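Local coordinates for protein alternansucrase (Leuconostoc mesenteroides, PDB 6HVG) that belongs to glycoside hydrolase family 70, large multidomain enzymes built round a barrel of parallel strands, here with a bound calcium ion and repeats of the choline-binding type, at residues 867-871 with 872-876. Numbering follows the deposited sequence.
Sequences DSSGK and DLKDG
Lys874 reaches back across the loop until its NZ lies 4.1 Å from CB of Ser869, a loose van der Waals approach that illustrates how a surface loop between two antiparallel strands can fold back with no hydrogen bond between its two halves. The lysine takes this path because its chain runs extended beyond CG, spanning the gap between the two arms. At the bend, CD1 of Leu873 rests 3.8 Å from the backbone O of Lys871. The side chain of Lys871 leads away from 872-876 and packs on Tyr703, while CB of Asp872 points away from 867-871; NZ of the lysine and OD2 of the aspartate remain 5.0 Å apart, too distant for a salt bridge, although some mutual attraction is likely.

At the mouth of the loop, OD2 of Asp867 stands 3.9 Å from O of Gly876, two acceptors with no bond between them. CG of Asp867, anti to the backbone N (chi1 -175°), carries the carboxylate toward the returning chain, where OD2 accepts a hydrogen bond from the backbone N of Thr878. Within the outgoing arm, the N-H of Gly870 points fairly straight at OG of Ser868, but at 3.5 Å the bond is weak. Further support comes from Asn700, whose ND2 binds O of Gly870, and from Glu877, whose OE1 accepts from N of Lys874.

The loop joins strands 862-866 and 881-885 at the surface, and backbone hydrogen bonds from Asp867 to Asp879 and Leu880 tie its base. Its shape therefore probably depends more on these bonds and on Asn700 than on attraction between its arms.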
loop_
_atom_site.group_PDB
_atom_site.type_symbol
_atom_site.label_atom_id
_atom_site.label_comp_id
_atom_site.label_asym_id
_atom_site.label_seq_id
_atom_site.Cartn_x
_atom_site.Cartn_y
_atom_site.Cartn_z
ATOM N N ASP A 867 -32.354 15.258 -16.327
ATOM C CA ASP A 867 -33.268 14.717 -17.300
ATOM C C ASP A 867 -33.135 13.203 -17.244
ATOM O O ASP A 867 -32.694 12.577 -18.195
ATOM C CB ASP A 867 -32.942 15.255 -18.687
ATOM C CG ASP A 867 -33.948 14.814 -19.732
ATOM O OD1 ASP A 867 -35.133 14.571 -19.384
ATOM O OD2 ASP A 867 -33.521 14.665 -20.893
ATOM N N SER A 868 -33.501 12.630 -16.097
ATOM C CA SER A 868 -33.279 11.225 -15.817
ATOM C C SER A 868 -34.018 10.812 -14.551
ATOM O O SER A 868 -34.265 11.627 -13.665
ATOM C CB SER A 868 -31.786 10.969 -15.645
ATOM O OG SER A 868 -31.561 9.639 -15.244
ATOM N N SER A 869 -34.379 9.537 -14.473
ATOM C CA SER A 869 -35.148 9.002 -13.353
ATOM C C SER A 869 -34.454 7.834 -12.653
ATOM O O SER A 869 -34.985 7.303 -11.677
ATOM C CB SER A 869 -36.511 8.540 -13.872
ATOM O OG SER A 869 -37.360 8.118 -12.816
ATOM N N GLY A 870 -33.263 7.445 -13.119
ATOM C CA GLY A 870 -32.547 6.304 -12.524
ATOM C C GLY A 870 -31.343 5.855 -13.331
ATOM O O GLY A 870 -30.777 6.630 -14.092
ATOM N N LYS A 871 -30.957 4.588 -13.163
ATOM C CA LYS A 871 -29.889 3.955 -13.966
ATOM C C LYS A 871 -30.131 4.026 -15.481
ATOM O O LYS A 871 -29.190 4.234 -16.241
ATOM C CB LYS A 871 -29.780 2.466 -13.623
ATOM C CG LYS A 871 -29.462 2.115 -12.180
ATOM C CD LYS A 871 -29.266 0.609 -11.976
ATOM C CE LYS A 871 -30.580 -0.167 -12.091
ATOM N NZ LYS A 871 -30.396 -1.645 -12.002
ATOM N N ASP A 872 -31.379 3.816 -15.904
ATOM C CA ASP A 872 -31.704 3.622 -17.322
ATOM C C ASP A 872 -32.481 4.789 -17.901
ATOM O O ASP A 872 -33.296 5.406 -17.219
ATOM C CB ASP A 872 -32.517 2.334 -17.512
ATOM C CG ASP A 872 -31.774 1.099 -17.026
ATOM O OD1 ASP A 872 -30.658 0.830 -17.521
ATOM O OD2 ASP A 872 -32.316 0.387 -16.156
ATOM N N LEU A 873 -32.245 5.045 -19.185
ATOM C CA LEU A 873 -32.761 6.219 -19.871
ATOM C C LEU A 873 -33.905 5.869 -20.828
ATOM O O LEU A 873 -33.742 5.048 -21.715
ATOM C CB LEU A 873 -31.624 6.866 -20.665
ATOM C CG LEU A 873 -30.445 7.512 -19.926
ATOM C CD1 LEU A 873 -29.552 6.489 -19.244
ATOM C CD2 LEU A 873 -29.601 8.341 -20.886
ATOM N N LYS A 874 -35.053 6.511 -20.652
ATOM C CA LYS A 874 -36.148 6.430 -21.628
ATOM C C LYS A 874 -35.780 7.198 -22.900
ATOM O O LYS A 874 -34.776 7.893 -22.952
ATOM C CB LYS A 874 -37.442 6.990 -21.032
ATOM C CG LYS A 874 -37.991 6.119 -19.911
ATOM C CD LYS A 874 -38.768 6.910 -18.873
ATOM C CE LYS A 874 -38.722 6.221 -17.517
ATOM N NZ LYS A 874 -39.303 7.100 -16.472
ATOM N N ASP A 875 -36.618 7.090 -23.919
ATOM C CA ASP A 875 -36.306 7.610 -25.270
ATOM C C ASP A 875 -35.760 9.054 -25.392
ATOM O O ASP A 875 -34.667 9.267 -25.930
ATOM C CB ASP A 875 -37.532 7.429 -26.179
ATOM C CG ASP A 875 -37.310 7.976 -27.568
ATOM O OD1 ASP A 875 -36.216 7.760 -28.129
ATOM O OD2 ASP A 875 -38.238 8.609 -28.104
ATOM N N GLY A 876 -36.522 10.032 -24.915
ATOM C CA GLY A 876 -36.114 11.446 -24.977
ATOM C C GLY A 876 -34.996 11.854 -24.020
ATOM O O GLY A 876 -34.324 12.873 -24.231
#